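Ochratoxinase (Aspergillus niger, PDB 4C65) releases C-terminal amino acids, preferably aromatic ones such as phenylalanine, as a zinc-dependent carboxypeptidase, and hydrolyses the mycotoxin ochratoxin A to ochratoxin alpha and phenylalanine. Local coordinates at residues 203-208 with 226-231; 254-259 with 275-280. One frame throughout, in Å; residues are numbered along the deposited sequence. Where two conformers were deposited one is given.

Contact 1. Residues 203-208 with 226-231; sequences IKVMAS and EELKVI
I231 is tied into its helix by a bond from its backbone N to E227 O, 2.9 Å long, and from that turn its side chain reaches V205 on the strand. V205 CG1 meets two methyls of the isoleucine: CG2 of I231 lies 3.7 Å from it and CD1 of I231 3.9 Å. The valine and isoleucine lie alongside each other, pointing opposite ways. On I231, chi1 of -71° sets CG2 opposite the backbone N, and this methyl also lies 4.1 Å from CG2 of I203. V205 has its own chi1 at -62°, with CG1 opposite the carbonyl carbon and CG2 left for L228, whose CD2 it approaches to 4.1 Å. One valine therefore spans a helical turn, with a separate methyl for each of L228 and I231. No hydrogen bond crosses between the segments. This is the strand-to-helix half of a beta-alpha-beta unit in the TIM barrel of an amidohydrolase: strand 203-206 and helix 226-231 run antiparallel at 171°, with axes 10.6 Å apart. Alternation along the strand separates two jobs. I203 and V205 point to the helix, while K204 and M206 point the other way; K204 is an active-site residue that binds both zinc ions. The apolar layer extends to helix 185-198, where V192 touches both I203 and I231, and to strand 242-246, where V205 packs on V242 and A244. Near the start of the helix, charge takes over from methyl packing. The E227 carboxylate is gripped by S224 OG and R193 of a second subunit through OE1, and by G184 N through OE2; E226 OE2 forms a salt bridge with R189 of that same subunit.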
ATOM      1  N   ILE A 203     -23.071  -7.361  20.406  1.00 13.85           N
ATOM      2  CA  ILE A 203     -22.845  -6.915  19.026  1.00 13.81           C
ATOM      3  C   ILE A 203     -23.985  -6.022  18.567  1.00 13.92           C
ATOM      4  O   ILE A 203     -25.157  -6.327  18.781  1.00 14.13           O
ATOM      5  CB  ILE A 203     -22.641  -8.100  18.048  1.00 13.71           C
ATOM      6  CG1 ILE A 203     -21.428  -8.931  18.446  1.00 13.54           C
ATOM      7  CG2 ILE A 203     -22.442  -7.598  16.607  1.00 13.69           C
ATOM      8  CD1 ILE A 203     -20.105  -8.186  18.397  1.00 13.33           C
ATOM      9  N   LYS A 204     -23.638  -4.921  17.912  1.00 14.16           N
ATOM     10  CA  LYS A 204     -24.637  -3.978  17.376  0.50 14.48           C
ATOM     11  C   LYS A 204     -24.556  -3.891  15.861  1.00 14.73           C
ATOM     12  O   LYS A 204     -23.492  -3.644  15.315  1.00 14.78           O
ATOM     13  CB  LYS A 204     -24.423  -2.590  18.004  0.50 14.38           C
ATOM     14  CG  LYS A 204     -24.986  -1.399  17.257  0.50 14.54           C
ATOM     15  CD  LYS A 204     -26.418  -1.064  17.589  0.50 14.68           C
ATOM     16  CE  LYS A 204     -26.552   0.354  16.944  0.50 14.76           C
ATOM     17  NZ  LYS A 204     -25.680   1.535  17.384  0.50 14.56           N
ATOM     18  N   VAL A 205     -25.713  -4.017  15.195  1.00 15.45           N
ATOM     19  CA  VAL A 205     -25.813  -3.822  13.735  1.00 15.77           C
ATOM     20  C   VAL A 205     -26.779  -2.697  13.389  1.00 15.99           C
ATOM     21  O   VAL A 205     -27.697  -2.400  14.155  1.00 15.69           O
ATOM     22  CB  VAL A 205     -26.314  -5.062  12.978  1.00 16.26           C
ATOM     23  CG1 VAL A 205     -25.351  -6.193  13.172  1.00 16.40           C
ATOM     24  CG2 VAL A 205     -27.697  -5.492  13.435  1.00 16.70           C
ATOM     25  N   MET A 206     -26.536  -2.069  12.232  1.00 15.87           N
ATOM     26  CA  MET A 206     -27.470  -1.137  11.644  1.00 15.79           C
ATOM     27  C   MET A 206     -28.284  -1.984  10.676  1.00 15.53           C
ATOM     28  O   MET A 206     -27.770  -2.489   9.691  1.00 15.10           O
ATOM     29  CB  MET A 206     -26.729  -0.025  10.927  1.00 16.01           C
ATOM     30  CG  MET A 206     -25.750   0.752  11.803  1.00 16.07           C
ATOM     31  SD  MET A 206     -26.496   1.495  13.270  1.00 16.57           S
ATOM     32  CE  MET A 206     -25.255   2.747  13.669  1.00 16.54           C
ATOM     33  N   ALA A 207     -29.555  -2.154  10.996  1.00 15.33           N
ATOM     34  CA  ALA A 207     -30.432  -3.000  10.232  1.00 15.38           C
ATOM     35  C   ALA A 207     -31.486  -2.186   9.516  1.00 15.70           C
ATOM     36  O   ALA A 207     -32.395  -2.743   8.899  1.00 15.97           O
ATOM     37  CB  ALA A 207     -31.066  -4.027  11.136  1.00 15.43           C
ATOM     38  N   SER A 208     -31.374  -0.864   9.592  1.00 15.64           N
ATOM     39  CA  SER A 208     -32.178   0.018   8.760  1.00 16.18           C
ATOM     40  C   SER A 208     -31.555   1.395   8.704  1.00 15.99           C
ATOM     41  O   SER A 208     -30.564   1.666   9.375  1.00 15.55           O
ATOM     42  CB  SER A 208     -33.638   0.076   9.258  1.00 16.48           C
ATOM     43  OG  SER A 208     -33.738   0.889  10.391  1.00 16.52           O
ATOM     44  N   GLU A 226     -28.594 -12.778   4.585  1.00 21.17           N
ATOM     45  CA  GLU A 226     -27.426 -13.658   4.668  1.00 21.34           C
ATOM     46  C   GLU A 226     -26.342 -13.062   5.622  1.00 20.28           C
ATOM     47  O   GLU A 226     -25.778 -13.771   6.457  1.00 19.92           O
ATOM     48  CB  GLU A 226     -26.790 -13.868   3.287  1.00 22.57           C
ATOM     49  CG  GLU A 226     -27.703 -14.437   2.204  1.00 24.12           C
ATOM     50  CD  GLU A 226     -28.498 -13.381   1.410  1.00 24.60           C
ATOM     51  OE1 GLU A 226     -29.283 -12.609   1.999  1.00 23.68           O
ATOM     52  OE2 GLU A 226     -28.308 -13.325   0.174  1.00 25.94           O
ATOM     53  N   GLU A 227     -26.049 -11.775   5.494  1.00 19.88           N
ATOM     54  CA  GLU A 227     -25.086 -11.144   6.382  1.00 19.01           C
ATOM     55  C   GLU A 227     -25.583 -11.112   7.818  1.00 18.42           C
ATOM     56  O   GLU A 227     -24.830 -11.433   8.741  1.00 17.63           O
ATOM     57  CB  GLU A 227     -24.776  -9.721   5.929  1.00 18.90           C
ATOM     58  CG  GLU A 227     -23.891  -9.644   4.700  1.00 19.63           C
ATOM     59  CD  GLU A 227     -24.058  -8.349   3.954  1.00 20.06           C
ATOM     60  OE1 GLU A 227     -25.150  -8.152   3.394  1.00 20.44           O
ATOM     61  OE2 GLU A 227     -23.104  -7.518   3.929  1.00 19.89           O
ATOM     62  N   LEU A 228     -26.853 -10.749   8.009  1.00 19.01           N
ATOM     63  CA  LEU A 228     -27.400 -10.646   9.356  1.00 18.70           C
ATOM     64  C   LEU A 228     -27.355 -11.994  10.088  1.00 19.03           C
ATOM     65  O   LEU A 228     -27.029 -12.047  11.257  1.00 18.61           O
ATOM     66  CB  LEU A 228     -28.827 -10.096   9.342  1.00 18.97           C
ATOM     67  CG  LEU A 228     -29.023  -8.620   8.991  1.00 18.87           C
ATOM     68  CD1 LEU A 228     -30.511  -8.306   8.870  1.00 19.44           C
ATOM     69  CD2 LEU A 228     -28.370  -7.735  10.039  1.00 18.07           C
ATOM     70  N   LYS A 229     -27.660 -13.072   9.394  1.00 20.11           N
ATOM     71  CA  LYS A 229     -27.631 -14.392  10.001  1.00 20.61           C
ATOM     72  C   LYS A 229     -26.212 -14.754  10.449  1.00 19.79           C
ATOM     73  O   LYS A 229     -26.016 -15.281  11.529  1.00 19.08           O
ATOM     74  CB  LYS A 229     -28.169 -15.425   9.011  1.00 22.61           C
ATOM     75  CG  LYS A 229     -28.199 -16.853   9.516  1.00 24.24           C
ATOM     76  CD  LYS A 229     -28.828 -17.746   8.461  1.00 26.90           C
ATOM     77  CE  LYS A 229     -28.920 -19.214   8.897  1.00 28.93           C
ATOM     78  NZ  LYS A 229     -27.915 -20.100   8.200  1.00 30.57           N
ATOM     79  N   VAL A 230     -25.240 -14.520   9.575  1.00 19.73           N
ATOM     80  CA  VAL A 230     -23.840 -14.761   9.899  1.00 19.40           C
ATOM     81  C   VAL A 230     -23.397 -13.918  11.097  1.00 18.05           C
ATOM     82  O   VAL A 230     -22.826 -14.437  12.042  1.00 17.69           O
ATOM     83  CB  VAL A 230     -22.937 -14.526   8.668  1.00 19.95           C
ATOM     84  CG1 VAL A 230     -21.476 -14.415   9.047  1.00 19.68           C
ATOM     85  CG2 VAL A 230     -23.143 -15.652   7.676  1.00 21.20           C
ATOM     86  N   ILE A 231     -23.726 -12.637  11.090  1.00 17.34           N
ATOM     87  CA  ILE A 231     -23.451 -11.804  12.239  1.00 16.27           C
ATOM     88  C   ILE A 231     -24.014 -12.393  13.540  1.00 15.88           C
ATOM     89  O   ILE A 231     -23.306 -12.464  14.556  1.00 15.67           O
ATOM     90  CB  ILE A 231     -23.972 -10.374  12.046  1.00 15.83           C
ATOM     91  CG1 ILE A 231     -23.095  -9.663  11.015  1.00 16.21           C
ATOM     92  CG2 ILE A 231     -23.913  -9.604  13.355  1.00 14.94           C
ATOM     93  CD1 ILE A 231     -23.719  -8.413  10.447  1.00 16.31           C
TER

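Contact 2. Residues 254-259 with 275-280; sequences AAIKAG and ELMKEK
I256 carries nearly the whole of this contact, sending its two branches to different residues on the facing helix. The segments belong to consecutive outer helices of the TIM barrel, 249-258 and 271-280, which run side by side: their axes are 11.2 Å apart and their N-to-C directions differ by 19°. With chi1 at -71°, I256 has CG1 opposite its carbonyl carbon and CG2 opposite its backbone N, which splits the side chain along the neighbouring helix. The CG1 branch ends in CD1, which rests 4.1 Å from CG of M277 and 4.3 Å from CB of L276. The isoleucine and M277 chains cross at about a right angle, and M277 is extended at chi2 and bends at chi3, about its CG-SD bond. L263 of strand 262-263 and I282, in the loop after the second helix, each touch both I256 and M277. The CG2 branch meets a lysine instead. K280 is extended at chi2 and chi3, then turns at chi4 (-66°); this exposed side chain lends its aliphatic carbons to the edge of the packing. A Schellman motif at G259 ends the first helix, with its N making weak bonds back to A255 O and I256 O. On the other helix, K280 CD comes 3.7 Å from I256 CG2, and K280 CE follows at 4.0 Å.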
ATOM      1  N   ALA A 254     -36.391  -8.309   9.308  1.00 21.77           N
ATOM      2  CA  ALA A 254     -35.157  -8.953   8.905  1.00 21.62           C
ATOM      3  C   ALA A 254     -34.276  -9.227  10.131  1.00 20.49           C
ATOM      4  O   ALA A 254     -33.625 -10.275  10.210  1.00 20.22           O
ATOM      5  CB  ALA A 254     -34.412  -8.106   7.881  1.00 21.90           C
ATOM      6  N   ALA A 255     -34.271  -8.303  11.088  1.00 19.76           N
ATOM      7  CA  ALA A 255     -33.458  -8.466  12.296  1.00 18.70           C
ATOM      8  C   ALA A 255     -33.998  -9.627  13.121  1.00 19.20           C
ATOM      9  O   ALA A 255     -33.239 -10.409  13.663  1.00 18.84           O
ATOM     10  CB  ALA A 255     -33.442  -7.195  13.103  1.00 18.01           C
ATOM     11  N   ILE A 256     -35.312  -9.749  13.198  1.00 20.15           N
ATOM     12  CA  ILE A 256     -35.943 -10.818  13.976  1.00 20.71           C
ATOM     13  C   ILE A 256     -35.683 -12.194  13.353  1.00 21.59           C
ATOM     14  O   ILE A 256     -35.219 -13.110  14.024  1.00 21.57           O
ATOM     15  CB  ILE A 256     -37.462 -10.570  14.098  1.00 21.61           C
ATOM     16  CG1 ILE A 256     -37.693  -9.373  15.034  1.00 21.02           C
ATOM     17  CG2 ILE A 256     -38.184 -11.827  14.585  1.00 22.01           C
ATOM     18  CD1 ILE A 256     -39.145  -8.948  15.151  1.00 22.07           C
ATOM     19  N   LYS A 257     -35.929 -12.301  12.061  1.00 22.61           N
ATOM     20  CA  LYS A 257     -35.618 -13.497  11.289  1.00 23.80           C
ATOM     21  C   LYS A 257     -34.174 -13.959  11.436  1.00 22.27           C
ATOM     22  O   LYS A 257     -33.933 -15.136  11.594  1.00 22.10           O
ATOM     23  CB  LYS A 257     -35.902 -13.203   9.835  1.00 25.95           C
ATOM     24  CG  LYS A 257     -36.082 -14.352   8.914  1.00 28.70           C
ATOM     25  CD  LYS A 257     -36.255 -13.853   7.470  1.00 31.21           C
ATOM     26  CE  LYS A 257     -35.995 -14.875   6.352  1.00 33.85           C
ATOM     27  NZ  LYS A 257     -36.126 -16.296   6.783  1.00 35.25           N
ATOM     28  N   ALA A 258     -33.226 -13.025  11.427  1.00 20.90           N
ATOM     29  CA  ALA A 258     -31.797 -13.344  11.538  1.00 20.05           C
ATOM     30  C   ALA A 258     -31.393 -13.879  12.909  1.00 19.24           C
ATOM     31  O   ALA A 258     -30.411 -14.609  13.011  1.00 18.82           O
ATOM     32  CB  ALA A 258     -30.962 -12.125  11.220  1.00 19.58           C
ATOM     33  N   GLY A 259     -32.150 -13.521  13.953  1.00 18.61           N
ATOM     34  CA  GLY A 259     -31.904 -14.017  15.294  1.00 18.27           C
ATOM     35  C   GLY A 259     -31.459 -12.967  16.291  1.00 17.57           C
ATOM     36  O   GLY A 259     -31.004 -13.313  17.376  1.00 17.18           O
ATOM     37  N   GLU A 275     -45.964  -9.606  18.936  1.00 30.30           N
ATOM     38  CA  GLU A 275     -46.144 -11.042  19.133  1.00 31.70           C
ATOM     39  C   GLU A 275     -44.874 -11.827  18.855  1.00 30.64           C
ATOM     40  O   GLU A 275     -44.509 -12.707  19.634  1.00 30.04           O
ATOM     41  CB  GLU A 275     -47.284 -11.578  18.249  1.00 34.84           C
ATOM     42  CG  GLU A 275     -48.655 -11.120  18.715  1.00 37.18           C
ATOM     43  CD  GLU A 275     -48.817 -11.275  20.220  1.00 38.55           C
ATOM     44  OE1 GLU A 275     -48.587 -12.404  20.716  1.00 38.98           O
ATOM     45  OE2 GLU A 275     -49.131 -10.266  20.915  1.00 40.38           O
ATOM     46  N   LEU A 276     -44.204 -11.514  17.744  1.00 29.97           N
ATOM     47  CA  LEU A 276     -42.943 -12.158  17.421  1.00 29.40           C
ATOM     48  C   LEU A 276     -41.906 -11.934  18.509  1.00 27.97           C
ATOM     49  O   LEU A 276     -41.149 -12.859  18.850  1.00 28.59           O
ATOM     50  CB  LEU A 276     -42.370 -11.674  16.076  1.00 29.49           C
ATOM     51  CG  LEU A 276     -42.901 -12.374  14.830  1.00 31.30           C
ATOM     52  CD1 LEU A 276     -42.409 -11.658  13.572  1.00 31.62           C
ATOM     53  CD2 LEU A 276     -42.476 -13.832  14.787  1.00 31.45           C
ATOM     54  N   MET A 277     -41.835 -10.717  19.026  1.00 26.52           N
ATOM     55  CA  MET A 277     -40.823 -10.390  20.021  1.00 25.05           C
ATOM     56  C   MET A 277     -41.081 -11.113  21.339  1.00 25.83           C
ATOM     57  O   MET A 277     -40.143 -11.515  22.032  1.00 24.67           O
ATOM     58  CB  MET A 277     -40.761  -8.881  20.237  1.00 23.85           C
ATOM     59  CG  MET A 277     -40.143  -8.123  19.065  1.00 22.78           C
ATOM     60  SD  MET A 277     -40.158  -6.345  19.330  1.00 21.40           S
ATOM     61  CE  MET A 277     -38.744  -6.172  20.431  1.00 20.31           C
ATOM     62  N   LYS A 278     -42.360 -11.277  21.681  1.00 27.87           N
ATOM     63  CA  LYS A 278     -42.752 -12.063  22.854  1.00 28.57           C
ATOM     64  C   LYS A 278     -42.414 -13.524  22.663  1.00 29.48           C
ATOM     65  O   LYS A 278     -41.822 -14.136  23.536  1.00 29.25           O
ATOM     66  CB  LYS A 278     -44.242 -11.935  23.108  1.00 30.15           C
ATOM     67  CG  LYS A 278     -44.618 -10.660  23.840  1.00 30.27           C
ATOM     68  CD  LYS A 278     -46.003 -10.762  24.436  1.00 32.16           C
ATOM     69  CE  LYS A 278     -47.074 -10.597  23.373  1.00 34.18           C
ATOM     70  NZ  LYS A 278     -48.392 -11.134  23.854  1.00 36.59           N
ATOM     71  N   GLU A 279     -42.790 -14.056  21.505  1.00 31.09           N
ATOM     72  CA  GLU A 279     -42.574 -15.450  21.114  1.00 32.13           C
ATOM     73  C   GLU A 279     -41.106 -15.825  21.194  1.00 30.15           C
ATOM     74  O   GLU A 279     -40.749 -16.847  21.746  1.00 29.04           O
ATOM     75  CB  GLU A 279     -43.061 -15.653  19.667  1.00 34.82           C
ATOM     76  CG  GLU A 279     -44.308 -16.477  19.444  1.00 38.40           C
ATOM     77  CD  GLU A 279     -44.799 -16.288  18.002  1.00 41.73           C
ATOM     78  OE1 GLU A 279     -43.922 -16.514  17.114  1.00 42.29           O
ATOM     79  OE2 GLU A 279     -45.993 -15.899  17.750  1.00 43.83           O
ATOM     80  N   LYS A 280     -40.253 -14.969  20.659  1.00 29.20           N
ATOM     81  CA  LYS A 280     -38.825 -15.267  20.558  1.00 28.10           C
ATOM     82  C   LYS A 280     -37.969 -14.663  21.662  1.00 24.72           C
ATOM     83  O   LYS A 280     -36.760 -14.867  21.680  1.00 24.03           O
ATOM     84  CB  LYS A 280     -38.324 -14.787  19.207  1.00 29.77           C
ATOM     85  CG  LYS A 280     -38.934 -15.526  18.022  1.00 32.86           C
ATOM     86  CD  LYS A 280     -38.480 -14.873  16.724  1.00 34.36           C
ATOM     87  CE  LYS A 280     -38.930 -15.661  15.513  1.00 37.13           C
ATOM     88  NZ  LYS A 280     -38.313 -17.000  15.404  1.00 39.05           N
TER

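Both segments of contact 1 precede those of contact 2 in the chain, and the two lie along one side of the TIM barrel, their centres about 13 Å apart. Contact 1 fastens a helix onto its strand; contact 2 joins the next two helices around the outside. Strands 203-206, 242-246, 262-263 and 283-285 lie in that order in one parallel sheet beneath them. The helices of the two contacts also meet directly: L228 CB of contact 1 is 3.5 Å from A258 CB of contact 2. Together they belong to the helical shell around a sheet whose strands 203-206 and 242-246 carry the zinc ligands K204 and H245, with H265 just past strand 262-263.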